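PDB 6EUD: ATP-dependent RNA helicase HrpB from Escherichia coli, which hydrolyses ATP to ADP and phosphate as a DExH-box helicase that binds single-stranded RNA. Local coordinates for residues D201-A204 / V205-E209; V225-I228 / Q229-Q232; Q232-L235 / A236-G240; R300-P303 / R304-L307; A340-Q343 / A344-A348. All coordinates share one frame; numbering follows the deposited sequence.

All five contacts are local, each within one continuous run of chain in the C-terminal helicase region, so none encloses or crosses another. Contact 1 is two turns of helix 199-213. Contact 2 opens helix 225-236, and contact 3, which shares Q232 with it, closes that helix and leads toward strand 243-248. Helix 199-213 packs on helix 225-236 and the loop after it: V203 touches V231, A204 meets Q234 and L235, and V205 meets R238. Contact 4 closes the tight hairpin turn between strands 287-302 and 307-314, its centre about 36 Å from that of contact 1. Contact 5, the short helix 341-346 after strand 333-337, comes within about 10 Å of contact 4, nearest atoms.

Contact 1: residues D201-A204 / V205-E209; sequences DAVA and VATAE
With T207 OG1 placed anti to the carbonyl carbon and beside the backbone N (chi1 -60°), the hydroxyl folds back along the helix and donates to V203 O, 2.8 Å from T207 OG1 to that oxygen. V203 has CG1 anti to its own N (chi1 169°), and this methyl lies 3.9 Å from T207 OG1; the two side chains run side by side and point the same way. V203 O is therefore gripped twice, because T207 N also donates to it at 2.9 Å. The hydroxyl stands well above the carbonyl plane, 38° out of it, and the amide comes in from the opposite face, less steeply tilted. This is the familiar way a threonine inside an alpha-helix satisfies its hydroxyl, by returning it to the carbonyl four residues back, and here it does so on the buried side of helix 199-213. That side faces L218 and L220 of strand 217-221, with L235 of helix 225-236 also touching T207. On another side of the helix, V205 turns CG2 back over the preceding turn, 3.3 Å from D201 O, the same oxygen that takes the V205 N-H. A204 presents its small CB to Q234 and L235 of helix 225-236, and its carbonyl oxygen accepts from A208 N at 2.9 Å, while A206 N donates to A202 O at 3.0 Å in a fairly straight bond.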
loop_
_atom_site.group_PDB
_atom_site.type_symbol
_atom_site.label_atom_id
_atom_site.label_comp_id
_atom_site.label_asym_id
_atom_site.label_seq_id
_atom_site.Cartn_x
_atom_site.Cartn_y
_atom_site.Cartn_z
ATOM N N ASP A 201 14.857 -18.553 23.507
ATOM C CA ASP A 201 14.889 -19.753 24.351
ATOM C C ASP A 201 14.023 -20.870 23.779
ATOM O O ASP A 201 14.424 -22.034 23.739
ATOM C CB ASP A 201 14.403 -19.447 25.766
ATOM C CG ASP A 201 15.406 -18.640 26.571
ATOM O OD1 ASP A 201 16.616 -18.720 26.268
ATOM O OD2 ASP A 201 14.981 -17.929 27.508
ATOM N N ALA A 202 12.817 -20.510 23.354
ATOM C CA ALA A 202 11.880 -21.490 22.856
ATOM C C ALA A 202 12.450 -22.151 21.603
ATOM O O ALA A 202 12.397 -23.373 21.482
ATOM C CB ALA A 202 10.514 -20.848 22.575
ATOM N N VAL A 203 13.027 -21.359 20.697
ATOM C CA VAL A 203 13.551 -21.933 19.457
ATOM C C VAL A 203 14.738 -22.854 19.787
ATOM O O VAL A 203 14.875 -23.938 19.203
ATOM C CB VAL A 203 13.968 -20.848 18.421
ATOM C CG1 VAL A 203 14.749 -21.451 17.272
ATOM C CG2 VAL A 203 12.748 -20.128 17.868
ATOM N N ALA A 204 15.568 -22.447 20.739
ATOM C CA ALA A 204 16.756 -23.230 21.078
ATOM C C ALA A 204 16.360 -24.539 21.706
ATOM O O ALA A 204 16.996 -25.568 21.472
ATOM C CB ALA A 204 17.695 -22.445 22.030
ATOM N N VAL A 205 15.310 -24.508 22.519
ATOM C CA VAL A 205 14.875 -25.724 23.173
ATOM C C VAL A 205 14.288 -26.687 22.161
ATOM O O VAL A 205 14.578 -27.870 22.193
ATOM C CB VAL A 205 13.860 -25.429 24.288
ATOM C CG1 VAL A 205 13.088 -26.697 24.686
ATOM C CG2 VAL A 205 14.589 -24.845 25.491
ATOM N N ALA A 206 13.465 -26.178 21.250
ATOM C CA ALA A 206 12.879 -27.019 20.214
ATOM C C ALA A 206 13.971 -27.624 19.340
ATOM O O ALA A 206 13.911 -28.805 19.006
ATOM C CB ALA A 206 11.886 -26.223 19.365
ATOM N N THR A 207 14.979 -26.819 19.003
ATOM C CA THR A 207 16.066 -27.232 18.111
ATOM C C THR A 207 16.983 -28.283 18.765
ATOM O O THR A 207 17.369 -29.266 18.119
ATOM C CB THR A 207 16.897 -26.006 17.664
ATOM O OG1 THR A 207 16.042 -25.088 16.971
ATOM C CG2 THR A 207 18.037 -26.391 16.743
ATOM N N ALA A 208 17.314 -28.089 20.040
ATOM C CA ALA A 208 18.156 -29.045 20.753
ATOM C C ALA A 208 17.441 -30.373 20.888
ATOM O O ALA A 208 18.078 -31.430 20.881
ATOM C CB ALA A 208 18.550 -28.509 22.137
ATOM N N GLU A 209 16.120 -30.323 21.003
ATOM C CA GLU A 209 15.345 -31.540 21.115
ATOM C C GLU A 209 15.295 -32.291 19.782
ATOM O O GLU A 209 15.317 -33.517 19.758
ATOM C CB GLU A 209 13.939 -31.224 21.617
ATOM C CG GLU A 209 13.004 -32.440 21.712
ATOM C CD GLU A 209 13.462 -33.487 22.745
ATOM O OE1 GLU A 209 14.383 -33.202 23.551
ATOM O OE2 GLU A 209 12.890 -34.598 22.754
#

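Contact 2: residues V225-I228 / Q229-Q232; sequences VGEI and QRVQ
Q229 meets V225 first: its backbone N donates to V225 O at 2.9 Å, and its extended side chain then crosses that of V225, bringing the amide NE2 to 3.5 Å from V225 CG1, a van der Waals contact; Y249 touches both residues. R230 comes next. Its N donates to G226 O, and the side chain, bent at chi3 (-69°), doubles back so that the guanidinium lies flat over the same carbonyl, with G226 O 3.3 Å from R230 CZ and over the centre of the group. NH2 continues to E227, whose OE2 lies 3.6 Å away at the edge of the guanidinium, a long salt bridge with the carboxylate turned almost perpendicular, 86° between the planes. A water bridges the pair, donating to E227 OE2 at 2.6 Å and accepting from R230 NH2. The other oxygen, E227 OE1, makes a salt bridge with R297, so the carboxylate is shared between two arginines. V231 donates to E227 O and lays CG2 3.4 Å from that oxygen, while its side chain packs against V203 and L273. Q232 closes the run with N to I228 O at 3.1 Å, CB resting against the same oxygen. The whole is the first two turns of an amphipathic helix, 225-236, with I228 and V231 set against the parallel strands of the RecA-like C-terminal helicase domain and R230 on the exposed side.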
loop_
_atom_site.group_PDB
_atom_site.type_symbol
_atom_site.label_atom_id
_atom_site.label_comp_id
_atom_site.label_asym_id
_atom_site.label_seq_id
_atom_site.Cartn_x
_atom_site.Cartn_y
_atom_site.Cartn_z
ATOM N N VAL A 225 19.115 -11.249 11.556
ATOM C CA VAL A 225 20.420 -11.381 12.179
ATOM C C VAL A 225 20.381 -11.358 13.700
ATOM O O VAL A 225 21.007 -12.191 14.372
ATOM C CB VAL A 225 21.353 -10.275 11.691
ATOM C CG1 VAL A 225 22.732 -10.373 12.389
ATOM C CG2 VAL A 225 21.513 -10.373 10.180
ATOM N N GLY A 226 19.642 -10.418 14.257
ATOM C CA GLY A 226 19.501 -10.370 15.706
ATOM C C GLY A 226 18.998 -11.680 16.291
ATOM O O GLY A 226 19.544 -12.140 17.292
ATOM N N GLU A 227 17.980 -12.288 15.665
ATOM C CA GLU A 227 17.424 -13.544 16.169
ATOM C C GLU A 227 18.425 -14.667 15.985
ATOM O O GLU A 227 18.570 -15.518 16.865
ATOM C CB GLU A 227 16.104 -13.907 15.483
ATOM C CG GLU A 227 14.931 -13.026 15.852
ATOM C CD GLU A 227 14.911 -11.702 15.099
ATOM O OE1 GLU A 227 15.465 -11.640 13.975
ATOM O OE2 GLU A 227 14.316 -10.734 15.629
ATOM N N ILE A 228 19.122 -14.663 14.853
ATOM C CA ILE A 228 20.213 -15.606 14.646
ATOM C C ILE A 228 21.241 -15.556 15.784
ATOM O O ILE A 228 21.663 -16.598 16.293
ATOM C CB ILE A 228 20.929 -15.349 13.318
ATOM C CG1 ILE A 228 19.983 -15.661 12.158
ATOM C CG2 ILE A 228 22.224 -16.182 13.230
ATOM C CD1 ILE A 228 20.612 -15.526 10.796
ATOM N N GLN A 229 21.639 -14.354 16.195
ATOM C CA GLN A 229 22.649 -14.215 17.245
ATOM C C GLN A 229 22.129 -14.716 18.586
ATOM O O GLN A 229 22.808 -15.480 19.292
ATOM C CB GLN A 229 23.089 -12.762 17.369
ATOM C CG GLN A 229 23.673 -12.189 16.112
ATOM C CD GLN A 229 24.112 -10.749 16.286
ATOM O OE1 GLN A 229 23.886 -10.147 17.334
ATOM N NE2 GLN A 229 24.755 -10.194 15.261
ATOM N N ARG A 230 20.913 -14.307 18.937
ATOM C CA ARG A 230 20.357 -14.660 20.240
ATOM C C ARG A 230 20.061 -16.156 20.377
ATOM O O ARG A 230 20.323 -16.737 21.443
ATOM C CB ARG A 230 19.100 -13.829 20.527
ATOM C CG ARG A 230 19.431 -12.386 20.899
ATOM C CD ARG A 230 18.205 -11.586 21.299
ATOM N NE ARG A 230 17.331 -11.352 20.156
ATOM C CZ ARG A 230 17.501 -10.376 19.275
ATOM N NH1 ARG A 230 18.523 -9.542 19.389
ATOM N NH2 ARG A 230 16.645 -10.237 18.276
ATOM N N VAL A 231 19.526 -16.775 19.319
ATOM C CA VAL A 231 19.229 -18.194 19.375
ATOM C C VAL A 231 20.546 -18.957 19.433
ATOM O O VAL A 231 20.663 -19.978 20.128
ATOM C CB VAL A 231 18.392 -18.671 18.167
ATOM C CG1 VAL A 231 18.415 -20.191 18.070
ATOM C CG2 VAL A 231 16.972 -18.142 18.249
ATOM N N GLN A 232 21.542 -18.443 18.720
ATOM C CA GLN A 232 22.852 -19.071 18.706
ATOM C C GLN A 232 23.425 -19.171 20.123
ATOM O O GLN A 232 23.916 -20.229 20.532
ATOM C CB GLN A 232 23.818 -18.304 17.794
ATOM C CG GLN A 232 25.192 -18.966 17.708
ATOM C CD GLN A 232 26.076 -18.346 16.648
ATOM O OE1 GLN A 232 25.730 -17.324 16.066
ATOM N NE2 GLN A 232 27.221 -18.960 16.393
HETATM O O HOH W 1 15.839 -8.648 15.583
#

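Contact 3: residues Q232-L235 / A236-G240; sequences QEQL and ASRIG
R238 reaches back along the end of helix 225-236 and grips Q234 with a single nitrogen. NH1 donates to the backbone oxygen Q234 O at 2.6 Å and to the side-chain oxygen Q234 OE1 at 3.1 Å, and both acceptors lie close to the guanidinium plane, 5° and 14° out of it. The arginine runs extended from CG to NE, which carries its end alongside the glutamine; Q234 bends at chi2 (-50°) to offer OE1, its amide plane steeply inclined to the guanidinium. If R238 gave way to an alanine, Q234 O and OE1 would lose the nitrogen they share, and the glutamine amide would probably be set free to swing. The backbone is tight here too: R238 N donates to L235 O at 2.9 Å, well above that carbonyl's plane, so the chain turns out of the helix over the last carbonyls. On another side of the chain end, L235 and I239 cross at about a right angle, L235 CG 4.1 Å from I239 CG2, while I239 CG1 rests 3.4 Å from L235 O. The other flank is looser. A236 and S237 are exposed; A236 N still donates to Q232 O, its CB lies against E233 O, and S237 OG makes only a weak 3.2 Å bond to Q234 O. L235 and I239 face L245 of strand 243-248, with V271 of strand 269-274 also against L235, while on the R238 side helix 199-213 lies close, V205 touching R238 and D200 touching Q234.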
loop_
_atom_site.group_PDB
_atom_site.type_symbol
_atom_site.label_atom_id
_atom_site.label_comp_id
_atom_site.label_asym_id
_atom_site.label_seq_id
_atom_site.Cartn_x
_atom_site.Cartn_y
_atom_site.Cartn_z
ATOM N N GLN A 232 21.542 -18.443 18.720
ATOM C CA GLN A 232 22.852 -19.071 18.706
ATOM C C GLN A 232 23.425 -19.171 20.123
ATOM O O GLN A 232 23.916 -20.229 20.532
ATOM C CB GLN A 232 23.818 -18.304 17.794
ATOM C CG GLN A 232 25.192 -18.966 17.708
ATOM C CD GLN A 232 26.076 -18.346 16.648
ATOM O OE1 GLN A 232 25.730 -17.324 16.066
ATOM N NE2 GLN A 232 27.221 -18.960 16.393
ATOM N N GLU A 233 23.347 -18.072 20.869
ATOM C CA GLU A 233 23.810 -18.063 22.247
ATOM C C GLU A 233 23.021 -19.056 23.109
ATOM O O GLU A 233 23.615 -19.776 23.913
ATOM C CB GLU A 233 23.714 -16.656 22.834
ATOM C CG GLU A 233 24.037 -16.597 24.308
ATOM C CD GLU A 233 24.328 -15.191 24.774
ATOM O OE1 GLU A 233 24.326 -14.278 23.922
ATOM O OE2 GLU A 233 24.562 -15.000 25.988
ATOM N N GLN A 234 21.698 -19.105 22.937
ATOM C CA GLN A 234 20.876 -20.019 23.727
ATOM C C GLN A 234 21.142 -21.460 23.341
ATOM O O GLN A 234 21.089 -22.357 24.180
ATOM C CB GLN A 234 19.387 -19.700 23.570
ATOM C CG GLN A 234 19.016 -18.349 24.136
ATOM C CD GLN A 234 19.543 -18.174 25.559
ATOM O OE1 GLN A 234 19.438 -19.081 26.383
ATOM N NE2 GLN A 234 20.134 -17.018 25.839
ATOM N N LEU A 235 21.428 -21.676 22.063
ATOM C CA LEU A 235 21.690 -23.009 21.540
ATOM C C LEU A 235 23.003 -23.553 22.114
ATOM O O LEU A 235 23.107 -24.717 22.493
ATOM C CB LEU A 235 21.722 -22.948 20.013
ATOM C CG LEU A 235 21.176 -24.099 19.183
ATOM C CD1 LEU A 235 19.939 -24.670 19.823
ATOM C CD2 LEU A 235 20.864 -23.571 17.788
ATOM N N ALA A 236 23.981 -22.665 22.222
ATOM C CA ALA A 236 25.335 -22.980 22.674
ATOM C C ALA A 236 25.442 -23.747 24.008
ATOM O O ALA A 236 26.383 -24.521 24.215
ATOM C CB ALA A 236 26.129 -21.685 22.754
ATOM N N SER A 237 24.481 -23.542 24.902
ATOM C CA SER A 237 24.481 -24.187 26.216
ATOM C C SER A 237 23.636 -25.469 26.258
ATOM O O SER A 237 23.592 -26.169 27.268
ATOM C CB SER A 237 23.954 -23.211 27.256
ATOM O OG SER A 237 22.621 -22.832 26.929
ATOM N N ARG A 238 22.952 -25.760 25.155
ATOM C CA ARG A 238 22.009 -26.864 25.119
ATOM C C ARG A 238 22.415 -27.955 24.123
ATOM O O ARG A 238 21.688 -28.943 23.949
ATOM C CB ARG A 238 20.599 -26.345 24.781
ATOM C CG ARG A 238 19.974 -25.422 25.827
ATOM C CD ARG A 238 18.668 -24.815 25.308
ATOM N NE ARG A 238 17.951 -24.032 26.312
ATOM C CZ ARG A 238 18.264 -22.778 26.641
ATOM N NH1 ARG A 238 19.302 -22.177 26.073
ATOM N NH2 ARG A 238 17.556 -22.124 27.555
ATOM N N ILE A 239 23.564 -27.785 23.475
ATOM C CA ILE A 239 23.996 -28.743 22.459
ATOM C C ILE A 239 25.198 -29.556 22.888
ATOM O O ILE A 239 25.961 -29.142 23.752
ATOM C CB ILE A 239 24.360 -28.050 21.126
ATOM C CG1 ILE A 239 25.411 -26.968 21.371
ATOM C CG2 ILE A 239 23.125 -27.496 20.444
ATOM C CD1 ILE A 239 25.912 -26.314 20.111
ATOM N N GLY A 240 25.371 -30.707 22.247
ATOM C CA GLY A 240 26.522 -31.559 22.480
ATOM C C GLY A 240 27.795 -31.041 21.840
ATOM O O GLY A 240 27.776 -30.074 21.076
#

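Contact 4: residues R300-P303 / R304-L307; sequences RFDP and RTGL
From CB outward, the D302 side chain follows T305 and R304: CB lies 3.3 Å from T305 OG1, with L307 O also near. CG, anti to the backbone N (chi1 -174°), passes close to the same hydroxyl and swings the carboxylate over the start of the turn. At the tip, OD1 accepts from R304 N at 3.1 Å, the amide meeting it from above the carboxylate plane, and it also lies 3.1 Å from R304 NH2. This salt bridge is one of charges alone: OD1 sits over one face of the guanidinium, toward its rim, and no N-H points at it. OD2 rests 3.4 Å from T305 CG2 and is hydrogen-bonded by Q542, whose amide also bonds T305 OG1. That hydroxyl accepts from L307 N at 3.1 Å, completing an ST turn. R304 would probably lose both the acceptor for its N and the mate for its charge, and Q542 its OD2 partner, were D302 an alanine. The backbone closes the turn too: D302 N donates to L307 O at 2.8 Å, nearly straight on, and D302 O receives T305 N. F301 CE1 meets G306 CA at 3.8 Å, and the positive phi of G306 favours glycine. This reversal joins antiparallel strands 287-302 and 307-314. F301 and P303 pack on helix 386-398, while L307 lies against strand 534-542, tying the hairpin end to the domains that follow.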
loop_
_atom_site.group_PDB
_atom_site.type_symbol
_atom_site.label_atom_id
_atom_site.label_comp_id
_atom_site.label_asym_id
_atom_site.label_seq_id
_atom_site.Cartn_x
_atom_site.Cartn_y
_atom_site.Cartn_z
ATOM N N ARG A 300 6.857 -2.924 5.237
ATOM C CA ARG A 300 5.459 -2.582 5.066
ATOM C C ARG A 300 5.249 -1.063 4.968
ATOM O O ARG A 300 5.635 -0.298 5.867
ATOM C CB ARG A 300 4.623 -3.159 6.207
ATOM C CG ARG A 300 3.212 -2.625 6.245
ATOM C CD ARG A 300 2.259 -3.645 6.831
ATOM N NE ARG A 300 2.200 -4.858 6.019
ATOM C CZ ARG A 300 1.464 -5.921 6.323
ATOM N NH1 ARG A 300 0.731 -5.928 7.428
ATOM N NH2 ARG A 300 1.471 -6.981 5.526
ATOM N N PHE A 301 4.639 -0.639 3.862
ATOM C CA PHE A 301 4.295 0.757 3.678
ATOM C C PHE A 301 3.018 1.077 4.432
ATOM O O PHE A 301 2.033 0.347 4.322
ATOM C CB PHE A 301 4.138 1.084 2.197
ATOM C CG PHE A 301 3.640 2.473 1.933
ATOM C CD1 PHE A 301 4.454 3.574 2.169
ATOM C CD2 PHE A 301 2.366 2.687 1.445
ATOM C CE1 PHE A 301 4.006 4.862 1.926
ATOM C CE2 PHE A 301 1.913 3.981 1.203
ATOM C CZ PHE A 301 2.743 5.066 1.438
ATOM N N ASP A 302 3.056 2.168 5.196
ATOM C CA ASP A 302 1.900 2.696 5.919
ATOM C C ASP A 302 1.402 3.983 5.267
ATOM O O ASP A 302 1.998 5.040 5.453
ATOM C CB ASP A 302 2.275 2.950 7.388
ATOM C CG ASP A 302 1.084 3.372 8.252
ATOM O OD1 ASP A 302 -0.025 3.609 7.714
ATOM O OD2 ASP A 302 1.274 3.486 9.490
ATOM N N PRO A 303 0.296 3.908 4.514
ATOM C CA PRO A 303 -0.227 5.077 3.792
ATOM C C PRO A 303 -0.605 6.237 4.694
ATOM O O PRO A 303 -0.625 7.361 4.223
ATOM C CB PRO A 303 -1.476 4.537 3.086
ATOM C CG PRO A 303 -1.850 3.336 3.849
ATOM C CD PRO A 303 -0.545 2.723 4.309
ATOM N N ARG A 304 -0.901 5.981 5.962
ATOM C CA ARG A 304 -1.306 7.067 6.849
ATOM C C ARG A 304 -0.106 7.851 7.370
ATOM O O ARG A 304 -0.213 9.029 7.701
ATOM C CB ARG A 304 -2.150 6.524 8.003
ATOM C CG ARG A 304 -3.546 6.045 7.557
ATOM C CD ARG A 304 -4.312 5.342 8.680
ATOM N NE ARG A 304 -3.461 4.369 9.364
ATOM C CZ ARG A 304 -3.059 3.212 8.841
ATOM N NH1 ARG A 304 -3.437 2.854 7.618
ATOM N NH2 ARG A 304 -2.274 2.406 9.545
ATOM N N THR A 305 1.049 7.208 7.426
ATOM C CA THR A 305 2.255 7.887 7.885
ATOM C C THR A 305 3.225 8.193 6.742
ATOM O O THR A 305 4.144 8.983 6.905
ATOM C CB THR A 305 3.002 7.053 8.946
ATOM O OG1 THR A 305 3.464 5.827 8.365
ATOM C CG2 THR A 305 2.092 6.739 10.123
ATOM N N GLY A 306 3.017 7.561 5.592
ATOM C CA GLY A 306 3.989 7.592 4.514
ATOM C C GLY A 306 5.297 6.910 4.860
ATOM O O GLY A 306 6.283 7.093 4.156
ATOM N N LEU A 307 5.321 6.122 5.939
ATOM C CA LEU A 307 6.561 5.463 6.341
ATOM C C LEU A 307 6.554 3.986 5.976
ATOM O O LEU A 307 5.507 3.341 5.906
ATOM C CB LEU A 307 6.820 5.633 7.840
ATOM C CG LEU A 307 7.050 7.078 8.291
ATOM C CD1 LEU A 307 7.400 7.114 9.779
ATOM C CD2 LEU A 307 8.142 7.786 7.448
#

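Contact 5: residues A340-Q343 / A344-A348; sequences AKEQ and AERAA
E342 and R346 meet one helical turn apart, side by side and pointing the same way. E342 OE2 lies 3.6 Å from R346 NH2, a long salt bridge, with the carboxylate and guanidinium planes inclined at 66°; E342 is poorly ordered, so the pairing is best read as loose. R346 bends at chi3 (-72°), which folds its guanidinium back over the helix so that E342 O stands about centrally over one face, 3.6 Å from R346 CZ. K341 and E345 make a second pair of opposite charges on the same surface. Here the alkyl chain does the touching, K341 CE coming 3.3 Å from E345 OE2, while NZ stays 4.4 Å from that oxygen, beyond a salt bridge. E345 OE1 instead accepts a hydrogen bond from a water, 2.7 Å from that oxygen, and this water reaches weakly to E342 O. Such i to i+4 pairs of opposite charge are common on exposed helix faces, and both lie on the short helix 341-346 that follows strand 333-337 of the second RecA-like domain. Behind the charges, the backbone fixes their spacing: A340 O, from the N-cap residue, accepts from A344 N at 3.1 Å, and K341 O accepts E345 N at 2.9 Å. R346 N makes weak bonds to E342 O and Q343 O. Further out, A344 rests on Y190 and M320, and Q343 OE1 is hydrogen-bonded by R314.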
loop_
_atom_site.group_PDB
_atom_site.type_symbol
_atom_site.label_atom_id
_atom_site.label_comp_id
_atom_site.label_asym_id
_atom_site.label_seq_id
_atom_site.Cartn_x
_atom_site.Cartn_y
_atom_site.Cartn_z
ATOM N N ALA A 340 1.480 -24.135 15.719
ATOM C CA ALA A 340 0.501 -25.216 15.727
ATOM C C ALA A 340 0.101 -25.571 14.302
ATOM O O ALA A 340 0.093 -24.692 13.428
ATOM C CB ALA A 340 -0.708 -24.817 16.522
ATOM N N LYS A 341 -0.240 -26.836 14.059
ATOM C CA LYS A 341 -0.630 -27.271 12.712
ATOM C C LYS A 341 -1.849 -26.506 12.155
ATOM O O LYS A 341 -1.860 -26.095 10.984
ATOM C CB LYS A 341 -0.919 -28.766 12.691
ATOM C CG LYS A 341 -1.223 -29.272 11.300
ATOM C CD LYS A 341 -1.470 -30.758 11.331
ATOM C CE LYS A 341 -1.628 -31.337 9.939
ATOM N NZ LYS A 341 -1.715 -32.825 10.029
ATOM N N GLU A 342 -2.855 -26.286 12.992
ATOM C CA GLU A 342 -4.077 -25.607 12.549
ATOM C C GLU A 342 -3.813 -24.140 12.145
ATOM O O GLU A 342 -4.505 -23.591 11.280
ATOM C CB GLU A 342 -5.136 -25.687 13.646
ATOM C CG GLU A 342 -4.658 -25.128 14.969
ATOM C CD GLU A 342 -5.684 -25.249 16.076
ATOM O OE1 GLU A 342 -5.302 -25.678 17.185
ATOM O OE2 GLU A 342 -6.864 -24.897 15.842
ATOM N N GLN A 343 -2.811 -23.511 12.757
ATOM C CA GLN A 343 -2.414 -22.163 12.357
ATOM C C GLN A 343 -1.683 -22.208 11.019
ATOM O O GLN A 343 -1.823 -21.302 10.199
ATOM C CB GLN A 343 -1.522 -21.511 13.414
ATOM C CG GLN A 343 -2.208 -21.360 14.755
ATOM C CD GLN A 343 -1.354 -20.671 15.819
ATOM O OE1 GLN A 343 -0.253 -20.192 15.556
ATOM N NE2 GLN A 343 -1.875 -20.631 17.037
ATOM N N ALA A 344 -0.894 -23.257 10.811
ATOM C CA ALA A 344 -0.225 -23.448 9.535
ATOM C C ALA A 344 -1.269 -23.624 8.420
ATOM O O ALA A 344 -1.107 -23.083 7.326
ATOM C CB ALA A 344 0.727 -24.648 9.593
ATOM N N GLU A 345 -2.354 -24.337 8.728
ATOM C CA GLU A 345 -3.412 -24.599 7.755
ATOM C C GLU A 345 -4.211 -23.354 7.397
ATOM O O GLU A 345 -4.870 -23.327 6.370
ATOM C CB GLU A 345 -4.349 -25.684 8.281
ATOM C CG GLU A 345 -3.660 -27.039 8.365
ATOM C CD GLU A 345 -4.471 -28.114 9.080
ATOM O OE1 GLU A 345 -5.473 -27.773 9.750
ATOM O OE2 GLU A 345 -4.089 -29.303 8.976
ATOM N N ARG A 346 -4.156 -22.330 8.242
ATOM C CA ARG A 346 -4.918 -21.094 8.021
ATOM C C ARG A 346 -4.008 -19.958 7.551
ATOM O O ARG A 346 -4.478 -18.867 7.290
ATOM C CB ARG A 346 -5.662 -20.662 9.296
ATOM C CG ARG A 346 -6.753 -21.639 9.733
ATOM C CD ARG A 346 -7.642 -21.047 10.847
ATOM N NE ARG A 346 -6.968 -20.960 12.149
ATOM C CZ ARG A 346 -7.100 -21.862 13.124
ATOM N NH1 ARG A 346 -7.867 -22.934 12.950
ATOM N NH2 ARG A 346 -6.462 -21.697 14.276
ATOM N N ALA A 347 -2.706 -20.216 7.458
ATOM C CA ALA A 347 -1.797 -19.216 6.927
ATOM C C ALA A 347 -2.171 -18.964 5.473
ATOM O O ALA A 347 -2.730 -19.844 4.819
ATOM C CB ALA A 347 -0.302 -19.675 7.051
ATOM N N ALA A 348 -1.890 -17.757 4.984
ATOM C CA ALA A 348 -2.026 -17.440 3.567
ATOM C C ALA A 348 -1.375 -18.541 2.716
ATOM O O ALA A 348 -0.343 -19.109 3.099
ATOM C CB ALA A 348 -1.382 -16.051 3.257
HETATM O O HOH W 2 -7.017 -25.694 10.530
#